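Local coordinates for putative branched-chain amino acid aminotransferase IlvE (PDB 4DQN), which probably catalyses the pyridoxal phosphate-dependent transfer of the amino group between leucine, isoleucine or valine and 2-oxoglutarate, at residues A[23-28]-A[107-112]; A[60-65]-A[186-191]; A[94-99]-A[146-151]. All blocks are in the same frame, centred on the assembly; numbering follows the deposited sequence.

All three contacts reach the same antiparallel sheet of a class-IV aminotransferase. Contacts 1 and 3 lie on neighbouring strands, 24-30 and 147-157, with centres about 15 Å apart. They touch directly: Tyr25 O lies 2.7 Å from Thr151 OG1, and Ser27 N lies 2.8 Å from Phe150 O. Contact 2 holds Lys188, the predicted attachment point of pyridoxal phosphate, which is not attached here. Its centre is about 14 Å from that of contact 3, and Ala60 CB meets Met95 CE at 3.6 Å. The side chain of Met95 is about 9 Å from that of Lys188. Contacts 1 and 2 do not touch; their centres are about 17 Å apart.

Contact 1 of 3, residues A[23-28]-A[107-112]; sequences FRYISY and AKQVVR
Tyr25 and Val110 meet where strand 24-30 lies against helix 100-113. The touching atoms are Tyr25 CB and one valine branch, CG2, 3.5 Å apart. The same methyl lies 3.6 Å from Tyr25 N, against the root of the side chain and the backbone beside it. With Val110 CG1 anti to the backbone N (chi1 176°), CG2 is sent to Tyr25 and CG1 toward Phe23. CG1 comes only loosely near Phe23 O, at 4.3 Å.

The CD2-CE2 edge of the tyrosine ring meets Gln109 instead. The glutamine chain is extended beyond CG, and its amide nitrogen comes to the ring edge, near the ring plane. Gln109 NE2 is 3.8 Å from Tyr25 CE2. The amide and ring planes stand 84° apart, nearly perpendicular. This is van der Waals contact at an edge, with no stacking. Gln109 NE2 hydrogen-bonds to Asp105 on the same helix, which limits how the amide can turn.

Tyr25 OH points on to Lys102, to which it is hydrogen-bonded. At its CE1 side the ring packs on Phe150 of strand 147-157. Arg24 points the other way and forms a salt bridge with Glu49 of the second subunit, so neighbouring residues of the strand serve the helix and the dimer interface.

The strand and helix segments run roughly antiparallel, at 149°, with axes 7.7 Å apart at closest approach. No hydrogen bond joins them. The contact therefore rests on dispersion and shape, while the polar ends of Tyr25 and Gln109 are held by Lys102 and Asp105.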
loop_
_atom_site.group_PDB
_atom_site.type_symbol
_atom_site.label_atom_id
_atom_site.label_comp_id
_atom_site.label_asym_id
_atom_site.label_seq_id
_atom_site.Cartn_x
_atom_site.Cartn_y
_atom_site.Cartn_z
ATOM N N PHE A 23 11.016 19.147 17.602
ATOM C CA PHE A 23 12.101 18.404 16.949
ATOM C C PHE A 23 11.688 17.008 16.492
ATOM O O PHE A 23 10.917 16.341 17.183
ATOM C CB PHE A 23 13.301 18.281 17.902
ATOM C CG PHE A 23 13.867 19.601 18.314
ATOM C CD1 PHE A 23 14.699 20.311 17.453
ATOM C CD2 PHE A 23 13.548 20.149 19.546
ATOM C CE1 PHE A 23 15.207 21.548 17.821
ATOM C CE2 PHE A 23 14.055 21.382 19.922
ATOM C CZ PHE A 23 14.881 22.084 19.058
ATOM N N ARG A 24 12.177 16.584 15.320
ATOM C CA ARG A 24 12.100 15.177 14.905
ATOM C C ARG A 24 13.481 14.754 14.518
ATOM O O ARG A 24 14.305 15.592 14.142
ATOM C CB ARG A 24 11.297 14.950 13.623
ATOM C CG ARG A 24 9.977 15.561 13.511
ATOM C CD ARG A 24 10.017 16.707 12.538
ATOM N NE ARG A 24 10.138 17.908 13.309
ATOM C CZ ARG A 24 9.170 18.386 14.068
ATOM N NH1 ARG A 24 7.974 17.787 14.137
ATOM N NH2 ARG A 24 9.403 19.491 14.741
ATOM N N TYR A 25 13.717 13.447 14.559
ATOM C CA TYR A 25 14.934 12.854 14.015
ATOM C C TYR A 25 14.738 12.539 12.533
ATOM O O TYR A 25 13.656 12.123 12.111
ATOM C CB TYR A 25 15.229 11.570 14.782
ATOM C CG TYR A 25 16.354 10.703 14.260
ATOM C CD1 TYR A 25 16.157 9.825 13.189
ATOM C CD2 TYR A 25 17.592 10.716 14.872
ATOM C CE1 TYR A 25 17.181 9.007 12.736
ATOM C CE2 TYR A 25 18.623 9.902 14.428
ATOM C CZ TYR A 25 18.412 9.054 13.366
ATOM O OH TYR A 25 19.441 8.239 12.948
ATOM N N ILE A 26 15.789 12.725 11.743
ATOM C CA ILE A 26 15.751 12.346 10.334
ATOM C C ILE A 26 17.129 11.865 9.885
ATOM O O ILE A 26 18.156 12.421 10.278
ATOM C CB ILE A 26 15.238 13.504 9.422
ATOM C CG1 ILE A 26 14.919 12.992 8.017
ATOM C CG2 ILE A 26 16.258 14.652 9.354
ATOM C CD1 ILE A 26 14.092 13.989 7.167
ATOM N N SER A 27 17.143 10.812 9.076
ATOM C CA SER A 27 18.377 10.223 8.581
ATOM C C SER A 27 18.114 9.824 7.143
ATOM O O SER A 27 17.018 9.348 6.820
ATOM C CB SER A 27 18.762 8.994 9.416
ATOM O OG SER A 27 19.979 8.405 8.956
ATOM N N TYR A 28 19.108 10.034 6.284
ATOM C CA TYR A 28 18.971 9.743 4.863
ATOM C C TYR A 28 19.854 8.569 4.478
ATOM O O TYR A 28 20.989 8.455 4.949
ATOM C CB TYR A 28 19.350 10.974 4.014
ATOM C CG TYR A 28 18.426 12.169 4.185
ATOM C CD1 TYR A 28 18.569 13.038 5.262
ATOM C CD2 TYR A 28 17.426 12.435 3.258
ATOM C CE1 TYR A 28 17.732 14.139 5.415
ATOM C CE2 TYR A 28 16.583 13.545 3.401
ATOM C CZ TYR A 28 16.748 14.380 4.484
ATOM O OH TYR A 28 15.920 15.471 4.644
ATOM N N ALA A 107 15.098 7.042 18.674
ATOM C CA ALA A 107 13.918 7.189 19.522
ATOM C C ALA A 107 14.251 7.984 20.786
ATOM O O ALA A 107 13.528 8.910 21.150
ATOM C CB ALA A 107 13.358 5.823 19.887
ATOM N N LYS A 108 15.332 7.611 21.464
ATOM C CA LYS A 108 15.755 8.351 22.652
ATOM C C LYS A 108 16.047 9.825 22.377
ATOM O O LYS A 108 15.646 10.690 23.160
ATOM C CB LYS A 108 16.974 7.685 23.280
ATOM C CG LYS A 108 16.668 6.331 23.888
ATOM C CD LYS A 108 17.858 5.841 24.710
ATOM C CE LYS A 108 17.536 4.519 25.388
ATOM N NZ LYS A 108 18.687 3.991 26.193
ATOM N N GLN A 109 16.751 10.116 21.277
ATOM C CA GLN A 109 17.022 11.505 20.903
ATOM C C GLN A 109 15.744 12.321 20.767
ATOM O O GLN A 109 15.705 13.489 21.171
ATOM C CB GLN A 109 17.778 11.587 19.571
ATOM C CG GLN A 109 19.249 11.212 19.629
ATOM C CD GLN A 109 19.942 11.501 18.311
ATOM O OE1 GLN A 109 19.915 12.628 17.824
ATOM N NE2 GLN A 109 20.541 10.475 17.715
ATOM N N VAL A 110 14.706 11.725 20.174
ATOM C CA VAL A 110 13.441 12.436 19.997
ATOM C C VAL A 110 12.748 12.685 21.339
ATOM O O VAL A 110 12.248 13.787 21.586
ATOM C CB VAL A 110 12.501 11.702 19.019
ATOM C CG1 VAL A 110 11.149 12.421 18.925
ATOM C CG2 VAL A 110 13.146 11.645 17.645
ATOM N N VAL A 111 12.736 11.678 22.208
ATOM C CA VAL A 111 12.139 11.830 23.533
ATOM C C VAL A 111 12.854 12.918 24.322
ATOM O O VAL A 111 12.213 13.841 24.847
ATOM C CB VAL A 111 12.209 10.527 24.325
ATOM C CG1 VAL A 111 11.652 10.737 25.719
ATOM C CG2 VAL A 111 11.426 9.426 23.596
ATOM N N ARG A 112 14.181 12.825 24.391
ATOM C CA ARG A 112 14.975 13.842 25.083
ATOM C C ARG A 112 14.752 15.242 24.512
ATOM O O ARG A 112 14.572 16.192 25.278
ATOM C CB ARG A 112 16.473 13.483 25.099
ATOM C CG ARG A 112 16.806 12.218 25.892
ATOM C CD ARG A 112 18.307 12.074 26.166
ATOM N NE ARG A 112 19.095 12.306 24.957
ATOM C CZ ARG A 112 19.688 11.347 24.252
ATOM N NH1 ARG A 112 19.586 10.083 24.641
ATOM N NH2 ARG A 112 20.387 11.651 23.160
#

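Contact 2 of 3, residues A[60-65]-A[186-191]; sequences AFEGLK and AAKVGG
Phe61 and Lys188 meet through both backbone and side chain. Phe61 N donates a hydrogen bond to Lys188 O at 3.2 Å. The bond is fairly straight, with an angle of 159° at the hydrogen. The same carbonyl also receives a CA-H...O contact from Ala60 CA, at 3.3 Å.

The lysine chain then runs past the Phe61 carbonyl, where Lys188 CG and CD each lie 3.3 Å from Phe61 O. It passes across one face of the Phe61 ring, the two side chains crossing at about a right angle. Lys188 CG lies over the centre of the face in a CH-pi contact, 4.2 Å from the ring centroid. Lys188 CE comes nearest the ring, 3.5 Å from Phe61 CE1. The chain is extended as far as CE. There the last bond turns aside (chi4 63°) and carries NZ to Tyr193 OH, its hydrogen-bond partner. On another side, Lys188 CD is 3.9 Å from Glu62 OE2. Ala60 CB and Val189 CG1 make a looser apolar contact at 4.2 Å.

Lys188 is predicted to carry pyridoxal phosphate as an internal aldimine, as in other class-IV aminotransferases. No cofactor is attached in this structure. Lys188 is the centre of an inverse gamma turn, just ahead of helix 190-205, and its side chain reaches along strand 59-68.

Further out, the Tyr193 ring also meets Phe61. Lys188 N is hydrogen-bonded to Thr89 OG1 of helix 79-92. Glu62 is bent at chi2 (-64°), and its carboxylate is held by a salt bridge to Arg85 and a hydrogen bond from Asn82. Bound in this way, Glu62 OE1 stays 5.9 Å from Lys188 NZ.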
loop_
_atom_site.group_PDB
_atom_site.type_symbol
_atom_site.label_atom_id
_atom_site.label_comp_id
_atom_site.label_asym_id
_atom_site.label_seq_id
_atom_site.Cartn_x
_atom_site.Cartn_y
_atom_site.Cartn_z
ATOM N N ALA A 60 6.901 2.156 5.372
ATOM C CA ALA A 60 6.653 1.369 6.563
ATOM C C ALA A 60 6.715 2.282 7.766
ATOM O O ALA A 60 7.363 3.337 7.731
ATOM C CB ALA A 60 7.699 0.274 6.695
ATOM N N PHE A 61 6.050 1.891 8.844
ATOM C CA PHE A 61 6.123 2.704 10.042
ATOM C C PHE A 61 6.109 1.848 11.293
ATOM O O PHE A 61 5.878 0.643 11.230
ATOM C CB PHE A 61 5.020 3.775 10.061
ATOM C CG PHE A 61 3.628 3.231 10.284
ATOM C CD1 PHE A 61 3.099 3.134 11.572
ATOM C CD2 PHE A 61 2.840 2.858 9.211
ATOM C CE1 PHE A 61 1.806 2.653 11.777
ATOM C CE2 PHE A 61 1.549 2.374 9.405
ATOM C CZ PHE A 61 1.031 2.270 10.687
ATOM N N GLU A 62 6.422 2.480 12.416
ATOM C CA GLU A 62 6.313 1.850 13.716
ATOM C C GLU A 62 5.548 2.772 14.645
ATOM O O GLU A 62 5.186 3.905 14.278
ATOM C CB GLU A 62 7.698 1.538 14.283
ATOM C CG GLU A 62 8.204 0.184 13.848
ATOM C CD GLU A 62 7.336 -0.949 14.376
ATOM O OE1 GLU A 62 6.753 -0.801 15.480
ATOM O OE2 GLU A 62 7.247 -1.994 13.691
ATOM N N GLY A 63 5.276 2.267 15.840
ATOM C CA GLY A 63 4.586 3.039 16.852
ATOM C C GLY A 63 5.036 2.525 18.199
ATOM O O GLY A 63 4.988 1.316 18.455
ATOM N N LEU A 64 5.482 3.434 19.057
ATOM C CA LEU A 64 5.930 3.044 20.392
ATOM C C LEU A 64 5.799 4.245 21.302
ATOM O O LEU A 64 5.714 5.379 20.829
ATOM C CB LEU A 64 7.368 2.495 20.373
ATOM C CG LEU A 64 8.547 3.394 19.969
ATOM C CD1 LEU A 64 9.871 2.790 20.427
ATOM C CD2 LEU A 64 8.578 3.674 18.456
ATOM N N LYS A 65 5.751 4.005 22.609
ATOM C CA LYS A 65 5.473 5.081 23.551
ATOM C C LYS A 65 6.618 5.329 24.525
ATOM O O LYS A 65 7.374 4.410 24.854
ATOM C CB LYS A 65 4.180 4.777 24.327
ATOM C CG LYS A 65 2.916 5.025 23.510
ATOM C CD LYS A 65 1.683 4.423 24.192
ATOM C CE LYS A 65 0.398 4.874 23.523
ATOM N NZ LYS A 65 -0.799 4.242 24.158
ATOM N N ALA A 186 1.910 -9.240 7.292
ATOM C CA ALA A 186 2.788 -9.383 8.463
ATOM C C ALA A 186 3.835 -8.264 8.505
ATOM O O ALA A 186 4.769 -8.285 9.324
ATOM C CB ALA A 186 3.460 -10.756 8.453
ATOM N N ALA A 187 3.672 -7.294 7.610
ATOM C CA ALA A 187 4.563 -6.141 7.526
ATOM C C ALA A 187 3.772 -4.868 7.835
ATOM O O ALA A 187 2.671 -4.679 7.309
ATOM C CB ALA A 187 5.192 -6.065 6.118
ATOM N N LYS A 188 4.314 -3.999 8.690
ATOM C CA LYS A 188 3.618 -2.757 9.041
ATOM C C LYS A 188 3.796 -1.721 7.929
ATOM O O LYS A 188 4.612 -0.797 8.047
ATOM C CB LYS A 188 4.145 -2.205 10.373
ATOM C CG LYS A 188 3.164 -1.300 11.128
ATOM C CD LYS A 188 3.579 -1.207 12.592
ATOM C CE LYS A 188 2.641 -0.325 13.395
ATOM N NZ LYS A 188 1.249 -0.866 13.432
ATOM N N VAL A 189 3.028 -1.878 6.850
ATOM C CA VAL A 189 3.165 -1.004 5.687
ATOM C C VAL A 189 1.838 -0.340 5.331
ATOM O O VAL A 189 0.762 -0.900 5.568
ATOM C CB VAL A 189 3.710 -1.773 4.459
ATOM C CG1 VAL A 189 5.061 -2.357 4.775
ATOM C CG2 VAL A 189 2.754 -2.894 4.055
ATOM N N GLY A 190 1.921 0.854 4.757
ATOM C CA GLY A 190 0.735 1.609 4.385
ATOM C C GLY A 190 -0.301 0.861 3.563
ATOM O O GLY A 190 -1.508 1.117 3.698
ATOM N N GLY A 191 0.147 -0.057 2.706
ATOM C CA GLY A 191 -0.776 -0.763 1.826
ATOM C C GLY A 191 -1.877 -1.506 2.580
ATOM O O GLY A 191 -3.035 -1.538 2.142
#

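Contact 3 of 3, residues A[94-99]-A[146-151]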
loop_
_atom_site.group_PDB
_atom_site.type_symbol
_atom_site.label_atom_id
_atom_site.label_comp_id
_atom_site.label_asym_id
_atom_site.label_seq_id
_atom_site.Cartn_x
_atom_site.Cartn_y
_atom_site.Cartn_z
ATOM N N LEU A 94 11.833 -4.643 0.340
ATOM C CA LEU A 94 13.130 -4.358 -0.274
ATOM C C LEU A 94 13.665 -2.981 0.113
ATOM O O LEU A 94 14.239 -2.282 -0.726
ATOM C CB LEU A 94 13.027 -4.466 -1.815
ATOM C CG LEU A 94 13.366 -5.804 -2.472
ATOM C CD1 LEU A 94 13.071 -6.963 -1.565
ATOM C CD2 LEU A 94 12.635 -5.970 -3.812
ATOM N N MET A 95 13.454 -2.583 1.370
ATOM C CA MET A 95 14.030 -1.350 1.906
ATOM C C MET A 95 15.197 -1.747 2.795
ATOM O O MET A 95 15.156 -2.804 3.418
ATOM C CB MET A 95 12.989 -0.570 2.738
ATOM C CG MET A 95 11.775 -0.102 1.913
ATOM S SD MET A 95 10.806 1.226 2.688
ATOM C CE MET A 95 9.854 0.227 3.806
ATOM N N PRO A 96 16.251 -0.915 2.845
ATOM C CA PRO A 96 17.398 -1.232 3.711
ATOM C C PRO A 96 16.996 -1.170 5.172
ATOM O O PRO A 96 16.201 -0.293 5.555
ATOM C CB PRO A 96 18.393 -0.107 3.408
ATOM C CG PRO A 96 17.539 1.038 2.841
ATOM C CD PRO A 96 16.451 0.325 2.074
ATOM N N GLN A 97 17.527 -2.075 5.987
ATOM C CA GLN A 97 17.176 -2.097 7.400
ATOM C C GLN A 97 17.741 -0.905 8.174
ATOM O O GLN A 97 18.828 -0.405 7.879
ATOM C CB GLN A 97 17.670 -3.393 8.043
ATOM C CG GLN A 97 16.932 -4.660 7.601
ATOM C CD GLN A 97 17.435 -5.877 8.343
ATOM O OE1 GLN A 97 18.122 -5.745 9.360
ATOM N NE2 GLN A 97 17.114 -7.062 7.844
ATOM N N VAL A 98 16.992 -0.453 9.171
ATOM C CA VAL A 98 17.515 0.479 10.165
ATOM C C VAL A 98 17.979 -0.389 11.326
ATOM O O VAL A 98 17.159 -1.081 11.933
ATOM C CB VAL A 98 16.406 1.438 10.661
ATOM C CG1 VAL A 98 16.901 2.294 11.832
ATOM C CG2 VAL A 98 15.928 2.333 9.525
ATOM N N PRO A 99 19.296 -0.405 11.614
ATOM C CA PRO A 99 19.794 -1.266 12.699
ATOM C C PRO A 99 19.168 -0.936 14.053
ATOM O O PRO A 99 18.760 0.203 14.293
ATOM C CB PRO A 99 21.305 -0.977 12.718
ATOM C CG PRO A 99 21.620 -0.610 11.240
ATOM C CD PRO A 99 20.392 0.189 10.816
ATOM N N ASP A 146 16.651 3.774 -4.482
ATOM C CA ASP A 146 17.993 3.667 -3.922
ATOM C C ASP A 146 18.298 4.761 -2.901
ATOM O O ASP A 146 19.383 4.784 -2.309
ATOM C CB ASP A 146 19.091 3.512 -4.989
ATOM C CG ASP A 146 19.035 4.561 -6.054
ATOM O OD1 ASP A 146 18.622 5.712 -5.763
ATOM O OD2 ASP A 146 19.424 4.231 -7.198
ATOM N N GLU A 147 17.317 5.633 -2.669
ATOM C CA GLU A 147 17.395 6.623 -1.584
ATOM C C GLU A 147 16.248 6.411 -0.597
ATOM O O GLU A 147 15.122 6.137 -1.005
ATOM C CB GLU A 147 17.324 8.049 -2.150
ATOM C CG GLU A 147 18.510 8.437 -3.038
ATOM C CD GLU A 147 18.339 9.810 -3.668
ATOM O OE1 GLU A 147 17.856 10.731 -2.974
ATOM O OE2 GLU A 147 18.669 9.963 -4.864
ATOM N N TYR A 148 16.523 6.523 0.702
ATOM C CA TYR A 148 15.474 6.340 1.703
ATOM C C TYR A 148 15.547 7.395 2.781
ATOM O O TYR A 148 16.619 7.955 3.054
ATOM C CB TYR A 148 15.576 4.943 2.339
ATOM C CG TYR A 148 15.321 3.851 1.329
ATOM C CD1 TYR A 148 16.335 3.410 0.488
ATOM C CD2 TYR A 148 14.052 3.286 1.196
ATOM C CE1 TYR A 148 16.101 2.428 -0.466
ATOM C CE2 TYR A 148 13.799 2.295 0.248
ATOM C CZ TYR A 148 14.835 1.868 -0.569
ATOM O OH TYR A 148 14.610 0.892 -1.505
ATOM N N ILE A 149 14.402 7.670 3.397
ATOM C CA ILE A 149 14.370 8.497 4.605
ATOM C C ILE A 149 13.915 7.660 5.777
ATOM O O ILE A 149 12.954 6.912 5.653
ATOM C CB ILE A 149 13.416 9.701 4.433
ATOM C CG1 ILE A 149 14.012 10.692 3.429
ATOM C CG2 ILE A 149 13.200 10.427 5.768
ATOM C CD1 ILE A 149 13.113 11.885 3.127
ATOM N N PHE A 150 14.613 7.775 6.911
ATOM C CA PHE A 150 14.111 7.265 8.181
ATOM C C PHE A 150 13.911 8.453 9.109
ATOM O O PHE A 150 14.850 9.207 9.388
ATOM C CB PHE A 150 15.078 6.242 8.803
ATOM C CG PHE A 150 14.653 5.753 10.179
ATOM C CD1 PHE A 150 13.450 5.063 10.356
ATOM C CD2 PHE A 150 15.459 5.974 11.289
ATOM C CE1 PHE A 150 13.058 4.610 11.640
ATOM C CE2 PHE A 150 15.083 5.526 12.572
ATOM C CZ PHE A 150 13.883 4.841 12.745
ATOM N N THR A 151 12.677 8.645 9.564
ATOM C CA THR A 151 12.380 9.748 10.464
ATOM C C THR A 151 11.557 9.276 11.659
ATOM O O THR A 151 10.748 8.357 11.539
ATOM C CB THR A 151 11.672 10.912 9.708
ATOM O OG1 THR A 151 11.427 12.000 10.605
ATOM C CG2 THR A 151 10.343 10.456 9.068
#
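Pro96 lies over one face of the Tyr148 ring. Its CD sits above the ring centre, 3.4 Å from the centroid and 14° off the ring normal. This is a close CH-pi contact. Pro96 CG lies nearer one side of the ring, 3.6 Å from Tyr148 CD1.

Met95 comes in obliquely beside CD2 and CE2, from the same side of the ring plane as Pro96. Met95 CG is 3.6 Å from Tyr148 CE2. Its sulfur adds an oblique Met-aromatic contact, with SD 5.1 Å from the ring centroid. The methionine chain bends at its last torsion (chi3 -81°), and its CE packs on Ala60.

These residues belong to the connection between helices 79-92 and 100-113. Leu94 is the C-prime residue of a Schellman motif that ends the first helix, and Pro99 is at the N-cap position of the second. Between them, the loop lies against strand 147-157 of the antiparallel sheet.

Two residues further along each segment, Val98 meets Phe150. Val98 CG2 lies over one face of the ring, offset toward the rim, in a CH-pi contact 3.9 Å from the centroid. The other methyl, Val98 CG1, is 3.8 Å from Phe150 CE2. The first torsions send the two rings to different places along the loop: Phe150 CG, anti to the backbone N (chi1 176°), leads to Val98, and Tyr148 CG, beside its own N, leads to Pro96. Trp34 of strand 33-40 packs on Val98, Tyr148 and Phe150.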